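Local coordinates for protein SAHS4 (Ramazzottius varieornatus, PDB 5Z4G) that probably acts as a secreted molecular shield that helps a tardigrade survive drying, and binds zinc on a barrel like that of fatty-acid-binding proteins, at residues 23-28 with 72-77; 32-37 with 54-59; 85-90 with 97-102; 106-111 with 117-122; 132-135 with 140-143. All blocks are in the same frame, centred on the assembly; numbering follows the deposited sequence.

Contact 1: 23-28 with 72-77; sequences PWLGKW and DHYHVQ. With ZN (zinc ion), chain C.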
# COMPACT_ATOMS: atom_id res chain seq x y z
N PRO A 23 -8.91 -2.96 11.12
CA PRO A 23 -9.87 -3.28 10.05
C PRO A 23 -9.23 -3.39 8.66
O PRO A 23 -9.89 -3.82 7.72
CB PRO A 23 -10.86 -2.11 10.10
CG PRO A 23 -10.07 -0.98 10.70
CD PRO A 23 -9.12 -1.60 11.66
N TRP A 24 -7.96 -3.01 8.55
CA TRP A 24 -7.18 -3.17 7.32
C TRP A 24 -6.74 -4.62 7.09
O TRP A 24 -6.32 -4.96 5.98
CB TRP A 24 -5.97 -2.22 7.31
CG TRP A 24 -5.24 -2.17 8.59
CD1 TRP A 24 -5.48 -1.30 9.63
CD2 TRP A 24 -4.15 -3.01 9.01
NE1 TRP A 24 -4.62 -1.55 10.67
CE2 TRP A 24 -3.78 -2.58 10.31
CE3 TRP A 24 -3.44 -4.06 8.40
CZ2 TRP A 24 -2.74 -3.20 11.03
CZ3 TRP A 24 -2.40 -4.66 9.10
CH2 TRP A 24 -2.06 -4.23 10.41
N LEU A 25 -6.81 -5.46 8.13
CA LEU A 25 -6.57 -6.89 7.95
C LEU A 25 -7.64 -7.51 7.07
O LEU A 25 -8.84 -7.26 7.25
CB LEU A 25 -6.48 -7.63 9.30
CG LEU A 25 -5.31 -7.31 10.23
CD1 LEU A 25 -5.58 -7.88 11.61
CD2 LEU A 25 -3.97 -7.82 9.69
N GLY A 26 -7.20 -8.30 6.10
CA GLY A 26 -8.11 -8.88 5.11
C GLY A 26 -7.54 -8.78 3.71
O GLY A 26 -6.38 -8.37 3.53
N LYS A 27 -8.36 -9.18 2.73
CA LYS A 27 -7.97 -9.09 1.33
C LYS A 27 -8.85 -8.06 0.62
O LYS A 27 -10.03 -7.95 0.91
CB LYS A 27 -8.06 -10.45 0.64
CG LYS A 27 -7.30 -10.51 -0.67
CD LYS A 27 -7.42 -11.87 -1.31
CE LYS A 27 -6.48 -11.99 -2.50
NZ LYS A 27 -6.48 -13.36 -3.07
N TRP A 28 -8.24 -7.31 -0.30
CA TRP A 28 -8.83 -6.11 -0.85
C TRP A 28 -8.61 -6.06 -2.36
O TRP A 28 -7.53 -6.40 -2.84
CB TRP A 28 -8.16 -4.88 -0.22
CG TRP A 28 -8.29 -4.86 1.28
CD1 TRP A 28 -7.36 -5.28 2.21
CD2 TRP A 28 -9.42 -4.42 2.03
NE1 TRP A 28 -7.85 -5.11 3.49
CE2 TRP A 28 -9.11 -4.57 3.41
CE3 TRP A 28 -10.67 -3.85 1.67
CZ2 TRP A 28 -10.01 -4.20 4.43
CZ3 TRP A 28 -11.57 -3.49 2.69
CH2 TRP A 28 -11.24 -3.67 4.05
N ASP A 72 4.92 -12.69 15.77
CA ASP A 72 5.05 -11.29 16.21
C ASP A 72 5.16 -10.33 15.02
O ASP A 72 5.47 -9.14 15.18
CB ASP A 72 6.27 -11.15 17.14
CG ASP A 72 7.59 -11.41 16.43
OD1 ASP A 72 7.59 -12.02 15.33
OD2 ASP A 72 8.64 -11.00 16.96
N HIS A 73 4.92 -10.86 13.82
CA HIS A 73 4.99 -10.07 12.60
C HIS A 73 3.68 -10.16 11.81
O HIS A 73 2.87 -11.07 12.05
CB HIS A 73 6.17 -10.49 11.72
CG HIS A 73 6.13 -11.92 11.28
ND1 HIS A 73 6.88 -12.90 11.89
CD2 HIS A 73 5.44 -12.53 10.29
CE1 HIS A 73 6.66 -14.06 11.28
NE2 HIS A 73 5.78 -13.86 10.31
N TYR A 74 3.49 -9.20 10.91
CA TYR A 74 2.38 -9.19 9.96
C TYR A 74 2.88 -9.61 8.59
O TYR A 74 4.07 -9.47 8.30
CB TYR A 74 1.78 -7.77 9.85
CG TYR A 74 1.07 -7.35 11.10
CD1 TYR A 74 1.76 -6.77 12.17
CD2 TYR A 74 -0.31 -7.57 11.24
CE1 TYR A 74 1.10 -6.42 13.34
CE2 TYR A 74 -0.98 -7.21 12.40
CZ TYR A 74 -0.28 -6.63 13.44
OH TYR A 74 -0.93 -6.28 14.60
N HIS A 75 1.96 -10.10 7.77
CA HIS A 75 2.26 -10.41 6.37
C HIS A 75 1.47 -9.51 5.44
O HIS A 75 0.34 -9.12 5.74
CB HIS A 75 1.90 -11.85 6.06
CG HIS A 75 2.88 -12.85 6.57
ND1 HIS A 75 3.92 -13.32 5.80
CD2 HIS A 75 2.99 -13.46 7.77
CE1 HIS A 75 4.63 -14.18 6.51
NE2 HIS A 75 4.09 -14.28 7.71
N VAL A 76 2.08 -9.21 4.30
CA VAL A 76 1.43 -8.46 3.23
C VAL A 76 1.75 -9.13 1.90
O VAL A 76 2.87 -9.60 1.69
CB VAL A 76 1.82 -6.94 3.23
CG1 VAL A 76 3.33 -6.75 3.13
CG2 VAL A 76 1.09 -6.18 2.11
N GLN A 77 0.76 -9.15 1.02
CA GLN A 77 0.91 -9.66 -0.31
C GLN A 77 0.14 -8.75 -1.24
O GLN A 77 -1.03 -8.43 -0.97
CB GLN A 77 0.41 -11.10 -0.40
CG GLN A 77 0.54 -11.74 -1.77
CD GLN A 77 -0.18 -13.06 -1.83
OE1 GLN A 77 -1.41 -13.11 -1.86
NE2 GLN A 77 0.58 -14.14 -1.85
ZN ZN C . 4.86 -15.46 9.23
O HOH W 1 6.78 -15.73 8.40
O HOH W 2 4.31 -17.35 8.00
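In this barrel, built like that of the fatty-acid-binding proteins, Trp24 and Leu25 lie just before the first strand and meet Tyr74, at the start of the third, across one end of the interior. The indole corner CH2 of Trp24 comes over a face of the Tyr74 ring, 3.7 Å from Tyr74 CE2, with the two ring planes inclined at 51°. Leu25 CD2 reaches the rim of the same ring instead, near its plane, 4.0 Å from Tyr74 CD2. The segments meet through carbon alone, with no hydrogen bond; large apolar groups suit this place, where Trp24 and Tyr74 are buried, and Tyr65, Met93 and Leu117 pack on Trp24 too. A serine in place of Tyr74 would probably open a gap here, leaving Trp24 CH2 and Leu25 CD2 without the ring they pack against. On the other side of the strand, the residues flanking Tyr74 serve a metal: His73 NE2 and His75 NE2 each hold the zinc ion at 2.1 Å, and Glu68, Glu71 and two waters complete the shell. Gly26-Lys27-Trp28 fits the G-x-W sequence of calycin first strands; at Gly26 a CB would collide with the preceding carbonyl oxygen. The turn before it is pinned by Trp28 NE1, which donates to Trp24 O at 2.9 Å from above the carbonyl plane (N-H...O angle 156°).

Contact 2: 32-37 with 54-59; sequences DGTPEN and LYNGKQ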
# COMPACT_ATOMS: atom_id res chain seq x y z
N ASP A 32 -12.83 -0.09 -9.69
CA ASP A 32 -12.61 0.33 -11.08
C ASP A 32 -12.14 1.78 -11.16
O ASP A 32 -12.63 2.63 -10.41
CB ASP A 32 -13.88 0.13 -11.90
CG ASP A 32 -14.09 -1.32 -12.35
OD1 ASP A 32 -13.30 -2.21 -11.98
OD2 ASP A 32 -15.06 -1.56 -13.09
N GLY A 33 -11.20 2.05 -12.05
CA GLY A 33 -10.73 3.40 -12.29
C GLY A 33 -9.40 3.72 -11.62
O GLY A 33 -8.78 2.85 -11.01
N THR A 34 -8.99 4.97 -11.77
CA THR A 34 -7.72 5.46 -11.26
C THR A 34 -7.91 6.16 -9.92
O THR A 34 -9.01 6.62 -9.62
CB THR A 34 -7.06 6.44 -12.26
OG1 THR A 34 -8.01 7.44 -12.65
CG2 THR A 34 -6.56 5.70 -13.48
N PRO A 35 -6.84 6.23 -9.09
CA PRO A 35 -6.96 6.93 -7.80
C PRO A 35 -7.41 8.38 -7.97
O PRO A 35 -7.15 9.00 -9.01
CB PRO A 35 -5.53 6.90 -7.27
CG PRO A 35 -4.98 5.63 -7.83
CD PRO A 35 -5.52 5.61 -9.23
N GLU A 36 -8.13 8.90 -6.97
CA GLU A 36 -8.44 10.32 -6.88
C GLU A 36 -7.14 11.12 -6.93
O GLU A 36 -6.17 10.78 -6.25
CB GLU A 36 -9.21 10.64 -5.60
CG GLU A 36 -10.66 11.04 -5.81
CD GLU A 36 -11.25 11.78 -4.62
OE1 GLU A 36 -12.41 11.49 -4.27
OE2 GLU A 36 -10.56 12.65 -4.04
N ASN A 37 -7.14 12.17 -7.76
CA ASN A 37 -5.98 13.05 -7.97
C ASN A 37 -4.75 12.35 -8.61
O ASN A 37 -3.62 12.83 -8.49
CB ASN A 37 -5.61 13.76 -6.65
CG ASN A 37 -4.96 15.11 -6.86
OD1 ASN A 37 -5.29 15.83 -7.80
ND2 ASN A 37 -4.05 15.47 -5.97
N LEU A 54 0.46 0.01 -14.34
CA LEU A 54 -0.12 -0.94 -13.38
C LEU A 54 -1.39 -0.43 -12.70
O LEU A 54 -2.11 -1.22 -12.08
CB LEU A 54 0.92 -1.39 -12.33
CG LEU A 54 1.91 -2.52 -12.65
CD1 LEU A 54 1.32 -3.61 -13.54
CD2 LEU A 54 3.21 -1.99 -13.24
N TYR A 55 -1.65 0.87 -12.82
CA TYR A 55 -2.81 1.51 -12.20
C TYR A 55 -3.76 2.14 -13.23
O TYR A 55 -4.84 2.61 -12.87
CB TYR A 55 -2.35 2.53 -11.14
CG TYR A 55 -1.40 1.92 -10.12
CD1 TYR A 55 -1.88 1.14 -9.07
CD2 TYR A 55 -0.01 2.09 -10.24
CE1 TYR A 55 -1.02 0.56 -8.14
CE2 TYR A 55 0.86 1.52 -9.32
CZ TYR A 55 0.36 0.76 -8.27
OH TYR A 55 1.22 0.20 -7.36
N ASN A 56 -3.34 2.13 -14.49
CA ASN A 56 -4.18 2.58 -15.61
C ASN A 56 -4.84 1.39 -16.32
O ASN A 56 -4.23 0.32 -16.45
CB ASN A 56 -3.37 3.42 -16.60
CG ASN A 56 -3.03 4.81 -16.06
OD1 ASN A 56 -1.86 5.15 -15.88
ND2 ASN A 56 -4.06 5.61 -15.80
N GLY A 57 -6.07 1.58 -16.76
CA GLY A 57 -6.81 0.56 -17.50
C GLY A 57 -7.62 -0.39 -16.63
O GLY A 57 -8.01 -0.05 -15.52
N LYS A 58 -7.84 -1.59 -17.16
CA LYS A 58 -8.63 -2.62 -16.46
C LYS A 58 -7.85 -3.37 -15.37
O LYS A 58 -8.43 -4.18 -14.66
CB LYS A 58 -9.22 -3.62 -17.46
CG LYS A 58 -10.49 -3.12 -18.15
CD LYS A 58 -11.19 -4.22 -18.94
CE LYS A 58 -10.73 -4.27 -20.40
NZ LYS A 58 -11.54 -5.23 -21.20
N GLN A 59 -6.55 -3.07 -15.23
CA GLN A 59 -5.67 -3.78 -14.30
C GLN A 59 -6.06 -3.62 -12.83
O GLN A 59 -6.08 -2.51 -12.30
CB GLN A 59 -4.20 -3.36 -14.52
CG GLN A 59 -3.19 -4.12 -13.66
CD GLN A 59 -3.18 -5.61 -13.96
OE1 GLN A 59 -2.86 -6.03 -15.07
NE2 GLN A 59 -3.55 -6.41 -12.97
O HOH W 3 -6.12 2.42 -10.47
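One water sits between Gly33 O and Tyr55 O, 2.7 Å from each, and ties together two loops that share no direct hydrogen bond. Carbonyl oxygens can only accept, so both bonds draw on the water's protons; further acceptors lie within its reach, and the protons are probably shared among them. The carbonyls themselves stand apart, Gly33 O being 4.4 Å from Tyr55 O, a spacing that a bridging water fits. Beside this bridge Thr34 supplies the apolar touch. Its methyl CG2 lies opposite the carbonyl carbon and next to the backbone N (chi1 of OG1 50°), which brings CG2 to 3.6 Å from Tyr55 O and near the side chain of Asn56. A small, branched residue is well suited to a shallow surface seam of this kind. Gly33 and Gly57 have backbone angles at which a CB would collide with the carbonyl oxygen of the preceding residue, which explains glycine at both positions. Tyr55 joins the contact through its backbone and sends its ring elsewhere, to Trp38, Phe80 and Arg154, while Leu54 CB lies 4.1 Å above one face near the rim. Asp32 is paired with Lys60 in a salt bridge. The two loops lead into and out of the pair of short helices, 38-44 and 49-52, that is inserted between the first two strands as in fatty-acid-binding proteins. With one water and one methyl as its main links, the joint between the ends of this insertion is water-mediated and probably more yielding than a direct hydrogen bond.

Contact 3: 85-90 with 97-102; sequences HKMETS and GTLSHD. With ZN (zinc ion), chain D.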
# COMPACT_ATOMS: atom_id res chain seq x y z
N HIS A 85 4.18 -8.49 -11.57
CA HIS A 85 4.53 -7.55 -10.53
C HIS A 85 3.77 -8.02 -9.30
O HIS A 85 2.59 -7.70 -9.12
CB HIS A 85 4.19 -6.11 -10.93
CG HIS A 85 4.62 -5.75 -12.31
ND1 HIS A 85 5.88 -5.25 -12.60
CD2 HIS A 85 3.98 -5.85 -13.50
CE1 HIS A 85 5.97 -5.03 -13.90
NE2 HIS A 85 4.84 -5.39 -14.47
N LYS A 86 4.44 -8.85 -8.52
CA LYS A 86 3.94 -9.25 -7.20
C LYS A 86 4.89 -8.83 -6.09
O LYS A 86 6.08 -8.59 -6.33
CB LYS A 86 3.65 -10.76 -7.16
CG LYS A 86 4.87 -11.67 -7.30
CD LYS A 86 4.53 -13.15 -7.25
CE LYS A 86 4.01 -13.63 -5.89
NZ LYS A 86 4.94 -13.43 -4.75
N MET A 87 4.36 -8.73 -4.88
CA MET A 87 5.15 -8.48 -3.69
C MET A 87 4.60 -9.34 -2.56
O MET A 87 3.38 -9.49 -2.43
CB MET A 87 5.11 -6.99 -3.31
CG MET A 87 5.96 -6.60 -2.11
SD MET A 87 5.12 -6.77 -0.53
CE MET A 87 4.13 -5.27 -0.51
N GLU A 88 5.49 -9.91 -1.76
CA GLU A 88 5.11 -10.71 -0.60
C GLU A 88 6.21 -10.58 0.44
O GLU A 88 7.36 -10.92 0.18
CB GLU A 88 4.86 -12.18 -0.99
CG GLU A 88 4.70 -13.14 0.18
CD GLU A 88 3.60 -14.17 -0.02
OE1 GLU A 88 3.34 -14.57 -1.18
OE2 GLU A 88 3.00 -14.58 1.00
N THR A 89 5.85 -10.05 1.60
CA THR A 89 6.82 -9.82 2.66
C THR A 89 6.17 -9.87 4.04
O THR A 89 4.96 -10.08 4.17
CB THR A 89 7.65 -8.52 2.41
OG1 THR A 89 8.86 -8.57 3.17
CG2 THR A 89 6.88 -7.24 2.75
N SER A 90 7.00 -9.71 5.06
CA SER A 90 6.55 -9.64 6.44
C SER A 90 7.16 -8.41 7.07
O SER A 90 8.20 -7.92 6.62
CB SER A 90 6.96 -10.90 7.20
OG SER A 90 8.35 -11.14 7.07
N GLY A 97 12.13 -2.16 7.13
CA GLY A 97 12.37 -3.18 6.12
C GLY A 97 12.83 -2.53 4.83
O GLY A 97 12.69 -1.31 4.66
N THR A 98 13.37 -3.34 3.92
CA THR A 98 13.80 -2.87 2.61
C THR A 98 13.26 -3.80 1.53
O THR A 98 13.31 -5.02 1.67
CB THR A 98 15.35 -2.75 2.51
OG1 THR A 98 15.82 -1.80 3.46
CG2 THR A 98 15.81 -2.30 1.10
N LEU A 99 12.71 -3.22 0.48
CA LEU A 99 12.29 -3.96 -0.71
C LEU A 99 12.98 -3.38 -1.93
O LEU A 99 13.40 -2.22 -1.92
CB LEU A 99 10.77 -3.91 -0.89
CG LEU A 99 9.96 -4.68 0.16
CD1 LEU A 99 8.52 -4.20 0.15
CD2 LEU A 99 10.01 -6.19 -0.06
N SER A 100 13.09 -4.19 -2.97
CA SER A 100 13.72 -3.75 -4.21
C SER A 100 12.83 -4.13 -5.38
O SER A 100 12.25 -5.22 -5.40
CB SER A 100 15.10 -4.39 -4.37
OG SER A 100 15.91 -4.08 -3.25
N HIS A 101 12.73 -3.23 -6.35
CA HIS A 101 12.01 -3.48 -7.60
C HIS A 101 12.80 -2.89 -8.76
O HIS A 101 13.07 -1.68 -8.76
CB HIS A 101 10.59 -2.90 -7.55
CG HIS A 101 9.80 -3.13 -8.80
ND1 HIS A 101 9.51 -2.13 -9.71
CD2 HIS A 101 9.24 -4.26 -9.30
CE1 HIS A 101 8.79 -2.64 -10.70
NE2 HIS A 101 8.62 -3.93 -10.47
N ASP A 102 13.17 -3.74 -9.72
CA ASP A 102 13.99 -3.35 -10.87
C ASP A 102 15.21 -2.53 -10.44
O ASP A 102 15.49 -1.46 -10.99
CB ASP A 102 13.16 -2.61 -11.94
CG ASP A 102 12.07 -3.47 -12.57
OD1 ASP A 102 12.24 -4.71 -12.67
OD2 ASP A 102 11.04 -2.90 -12.99
ZN ZN D . 7.85 -5.36 -11.78
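His85 and His101 share a zinc ion across the gap between the fourth and fifth strands, the opening characteristic of barrels of the fatty-acid-binding-protein type. His85 ND1 and His101 NE2 each bind the metal at 2.1 Å. The two nitrogens are 3.7 Å apart, and the rings meet rim to rim, neither over the other's face, with planes at 57°; His85 has a second modelled conformer, so its ring geometry is one of two possibilities. Histidine suits this place because a ring nitrogen at the end of a short side chain can reach a metal held between the strands. In His101, CG extends away from the backbone N (chi1 -180°), which carries the imidazole into the gap toward the zinc and His85. Farther along the gap Leu99 spans the space with both methyls. Its CD2 meets Thr89 CB tip to tip at 4.1 Å, while CD1 comes to 4.2 Å from Met87 CG, crossing that chain at about a right angle in the conformer given. No hydrogen bond passes between these strands, and the nearest CA atoms, such as Thr89 CA and Leu99 CA at 8.7 Å, are too far apart for sheet pairing. Each strand is instead positioned from its outer side: Met87 and Thr89 by backbone bonds to Thr78 and Val76, Gly97 and Leu99 by bonds to Tyr108 and Leu106. Next to the metal, Leu54 packs on His85, and Asp102, whose OD2 forms a salt bridge with Lys50, places its CG 3.9 Å above the plane of the His101 ring, nearer its edge than its centre.

Contact 4: 106-111 with 117-122; sequences LKYVCT and LITKIN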
# COMPACT_ATOMS: atom_id res chain seq x y z
N LEU A 106 13.82 0.47 -1.69
CA LEU A 106 12.78 1.18 -0.98
C LEU A 106 12.92 0.77 0.49
O LEU A 106 12.92 -0.42 0.79
CB LEU A 106 11.43 0.76 -1.56
CG LEU A 106 10.09 1.31 -1.08
CD1 LEU A 106 9.10 1.32 -2.24
CD2 LEU A 106 9.55 0.51 0.10
N LYS A 107 13.05 1.76 1.37
CA LYS A 107 13.05 1.52 2.81
C LYS A 107 11.70 1.92 3.37
O LYS A 107 11.12 2.93 2.97
CB LYS A 107 14.16 2.33 3.49
CG LYS A 107 15.56 1.93 3.09
CD LYS A 107 16.60 2.76 3.83
CE LYS A 107 17.99 2.52 3.26
NZ LYS A 107 19.03 3.28 4.01
N TYR A 108 11.16 1.12 4.28
CA TYR A 108 9.86 1.45 4.86
C TYR A 108 9.73 1.07 6.33
O TYR A 108 10.43 0.18 6.81
CB TYR A 108 8.72 0.79 4.06
CG TYR A 108 8.61 -0.70 4.29
CD1 TYR A 108 9.38 -1.60 3.55
CD2 TYR A 108 7.77 -1.21 5.30
CE1 TYR A 108 9.30 -2.96 3.78
CE2 TYR A 108 7.68 -2.57 5.54
CZ TYR A 108 8.45 -3.44 4.77
OH TYR A 108 8.36 -4.78 5.01
N VAL A 109 8.84 1.77 7.04
CA VAL A 109 8.46 1.44 8.41
C VAL A 109 6.95 1.54 8.53
O VAL A 109 6.36 2.54 8.12
CB VAL A 109 9.11 2.38 9.46
CG1 VAL A 109 8.75 1.92 10.87
CG2 VAL A 109 10.62 2.44 9.31
N CYS A 110 6.33 0.50 9.09
CA CYS A 110 4.89 0.49 9.35
C CYS A 110 4.60 0.79 10.80
O CYS A 110 5.27 0.27 11.69
CB CYS A 110 4.29 -0.87 9.01
SG CYS A 110 4.35 -1.23 7.25
N THR A 111 3.61 1.64 11.04
CA THR A 111 3.14 1.94 12.39
C THR A 111 1.62 1.99 12.38
O THR A 111 0.99 1.92 11.31
CB THR A 111 3.69 3.28 12.92
OG1 THR A 111 3.40 4.32 11.98
CG2 THR A 111 5.21 3.21 13.18
N LEU A 117 -3.42 1.96 9.59
CA LEU A 117 -2.07 1.50 9.29
C LEU A 117 -1.36 2.61 8.52
O LEU A 117 -1.91 3.15 7.56
CB LEU A 117 -2.12 0.22 8.44
CG LEU A 117 -0.77 -0.34 7.97
CD1 LEU A 117 0.08 -0.83 9.13
CD2 LEU A 117 -0.99 -1.46 6.97
N ILE A 118 -0.13 2.94 8.94
CA ILE A 118 0.67 3.97 8.29
C ILE A 118 1.97 3.34 7.80
O ILE A 118 2.65 2.65 8.55
CB ILE A 118 1.00 5.12 9.27
CG1 ILE A 118 -0.28 5.77 9.85
CG2 ILE A 118 1.89 6.17 8.60
CD1 ILE A 118 -0.02 6.65 11.04
N THR A 119 2.31 3.59 6.53
CA THR A 119 3.56 3.09 5.97
C THR A 119 4.35 4.30 5.51
O THR A 119 3.90 5.06 4.65
CB THR A 119 3.32 2.10 4.81
OG1 THR A 119 2.48 1.04 5.28
CG2 THR A 119 4.65 1.51 4.31
N LYS A 120 5.54 4.48 6.09
CA LYS A 120 6.43 5.57 5.70
C LYS A 120 7.52 4.97 4.85
O LYS A 120 8.18 4.01 5.25
CB LYS A 120 6.98 6.28 6.94
CG LYS A 120 5.91 7.02 7.74
CD LYS A 120 6.46 7.85 8.88
CE LYS A 120 5.33 8.36 9.76
NZ LYS A 120 5.79 9.41 10.71
N ILE A 121 7.68 5.53 3.65
CA ILE A 121 8.57 5.00 2.63
C ILE A 121 9.64 6.03 2.25
O ILE A 121 9.33 7.21 2.09
CB ILE A 121 7.75 4.61 1.37
CG1 ILE A 121 6.75 3.50 1.71
CG2 ILE A 121 8.67 4.20 0.22
CD1 ILE A 121 5.65 3.30 0.69
N ASN A 122 10.87 5.57 2.11
CA ASN A 122 11.96 6.38 1.56
C ASN A 122 12.64 5.64 0.42
O ASN A 122 12.95 4.45 0.54
CB ASN A 122 12.97 6.75 2.66
CG ASN A 122 13.94 7.85 2.24
OD1 ASN A 122 13.63 8.71 1.40
ND2 ASN A 122 15.12 7.84 2.83
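Leu106 CG (chi1 -180°) and the CG2 branch of Ile121 both lie opposite their own backbone N, and in these positions they meet at 3.5 Å, Leu106 CG on Ile121 CG2, tighter than usual for two carbons. In Tyr108, CG sits between backbone N and carbonyl carbon (chi1 74°), which turns the ring away from the partner strand; CB, set by the backbone, lies 4.1 Å from Ile121 CG1. Tyr108, Cys110, Thr119 and Ile121 share the inward face; Cys110 SG lies 3.5 Å from Thr119 OG1, and Thr119 OG1 also bonds a tetraethylene glycol, probably from the crystallisation liquor. The other face carries Lys107, Val109, Thr111, Ile118, Lys120 and Asn122, where long lysines can reach solvent. Three antiparallel hydrogen-bonded pairs, Lys107-Asn122, Val109-Lys120 and Thr111-Ile118, supply six backbone bonds, among them Asn122 N to Lys107 O at 2.8 Å; beta-branched residues suit such extended chain. This hairpin lies between strand 97-101, bonded to 104-113, and strand 128-137, bonded to 116-123, while the Tyr108 ring reaches strand 86-91 at Thr89 and Phe91.

Contact 5: 132-135 with 140-143; sequences VTYT and DLEQ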
# COMPACT_ATOMS: atom_id res chain seq x y z
N VAL A 132 1.91 6.50 3.22
CA VAL A 132 0.69 5.80 2.79
C VAL A 132 -0.11 5.50 4.05
O VAL A 132 0.45 5.03 5.04
CB VAL A 132 1.03 4.49 2.01
CG1 VAL A 132 -0.23 3.90 1.39
CG2 VAL A 132 2.08 4.73 0.93
N THR A 133 -1.41 5.79 4.03
CA THR A 133 -2.28 5.41 5.15
C THR A 133 -3.38 4.48 4.65
O THR A 133 -3.88 4.64 3.52
CB THR A 133 -2.93 6.62 5.85
OG1 THR A 133 -3.82 7.27 4.95
CG2 THR A 133 -1.89 7.63 6.34
N TYR A 134 -3.77 3.53 5.50
CA TYR A 134 -4.82 2.57 5.19
C TYR A 134 -5.90 2.75 6.24
O TYR A 134 -5.66 2.49 7.42
CB TYR A 134 -4.27 1.13 5.20
CG TYR A 134 -3.21 0.92 4.14
CD1 TYR A 134 -1.87 1.27 4.37
CD2 TYR A 134 -3.56 0.41 2.88
CE1 TYR A 134 -0.90 1.10 3.38
CE2 TYR A 134 -2.60 0.23 1.89
CZ TYR A 134 -1.28 0.58 2.14
OH TYR A 134 -0.35 0.41 1.15
N THR A 135 -7.07 3.21 5.79
CA THR A 135 -8.21 3.48 6.66
C THR A 135 -9.37 2.64 6.17
O THR A 135 -9.82 2.81 5.04
CB THR A 135 -8.60 4.97 6.62
OG1 THR A 135 -7.43 5.75 6.86
CG2 THR A 135 -9.64 5.30 7.70
N ASP A 140 -14.93 -1.60 3.20
CA ASP A 140 -14.29 -0.54 2.41
C ASP A 140 -12.95 -0.09 2.98
O ASP A 140 -12.82 0.11 4.19
CB ASP A 140 -15.23 0.66 2.32
CG ASP A 140 -16.56 0.29 1.70
OD1 ASP A 140 -16.56 -0.16 0.54
OD2 ASP A 140 -17.59 0.42 2.39
N LEU A 141 -11.97 0.06 2.10
CA LEU A 141 -10.65 0.56 2.49
C LEU A 141 -10.27 1.75 1.62
O LEU A 141 -10.40 1.71 0.39
CB LEU A 141 -9.59 -0.54 2.40
CG LEU A 141 -8.17 -0.18 2.90
CD1 LEU A 141 -7.54 -1.39 3.59
CD2 LEU A 141 -7.29 0.33 1.77
N GLU A 142 -9.80 2.82 2.28
CA GLU A 142 -9.22 3.97 1.59
C GLU A 142 -7.71 3.97 1.81
O GLU A 142 -7.24 3.93 2.95
CB GLU A 142 -9.83 5.30 2.11
CG GLU A 142 -9.49 6.54 1.27
CD GLU A 142 -10.13 7.84 1.77
OE1 GLU A 142 -9.62 8.92 1.43
OE2 GLU A 142 -11.15 7.80 2.49
N GLN A 143 -6.96 4.00 0.71
CA GLN A 143 -5.50 4.08 0.73
C GLN A 143 -5.11 5.48 0.27
O GLN A 143 -5.35 5.85 -0.87
CB GLN A 143 -4.91 3.00 -0.19
CG GLN A 143 -3.39 3.00 -0.31
CD GLN A 143 -2.89 2.14 -1.46
OE1 GLN A 143 -3.51 2.09 -2.53
NE2 GLN A 143 -1.75 1.49 -1.27
O HOH W 4 -6.38 6.32 4.31
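Tyr134 and Gln143 form an antiparallel non-hydrogen-bonded pair whose side chains run side by side on the inward face. The polar part of their contact is one hydrogen bond: Gln143 NE2 donates to Tyr134 OH at 3.0 Å, somewhat bent (N-H...O angle 143°), with the hydroxyl lying a little out of the amide plane. Gln143 OE1 is taken up by Tyr156 OH, so both ends of the amide are engaged, which probably fixes its rotation. A phenylalanine in place of Tyr134 would probably leave Gln143 NE2 without this acceptor and the amide held from the Tyr156 side alone. Apolar contacts fill in around the pair. The extended Gln143 chain (CG opposite the backbone N, chi1 178°) lays CG 3.6 Å from Tyr134 CE2, Val132 CG1 touches the same CG at 3.7 Å, and Leu141 CD2 meets the edge of the tyrosine ring, 3.9 Å from Tyr134 CD2. Backbone bonds join the next pair, with Thr135 N donating to Glu142 O at 2.9 Å and Glu142 N to Thr135 O at 2.8 Å. Water supplies the last kind of link: one molecule bridges Thr133 OG1, Thr135 OG1 and Glu142 O, so that Glu142 O accepts twice. Threonines suit this outer face, combining a beta-branched shape with a hydroxyl for water; Thr135 OG1 also bonds Gln116. In the barrel this hairpin is flanked by strand 116-123, bonded to 128-137, and strand 150-159, bonded to 140-147, while the Tyr134 ring meets Tyr65 of strand 62-66 edge-to-face.

In the fold
Contacts 4 and 5 are hairpins held by regular backbone bonds, and strands 116-123 and 128-137 pair between them, making one continuous, partly buried wall. Contact 3 lies where that bonding is interrupted: its strands pair outward, 86-91 with strand 74-79 of contact 1 and 97-101 with strand 104-113 of contact 4, and metal and side chains span the gap near the surface. Contact 1 is the buried one, aromatic and without hydrogen bonds between its segments; Trp24 packs on Leu117 of contact 4 and Trp28 on Leu141 of contact 5. Contact 2, a surface contact linked by water, stands about 23 Å from contact 4, centre to centre, and touches contact 3 through Leu54 and His85.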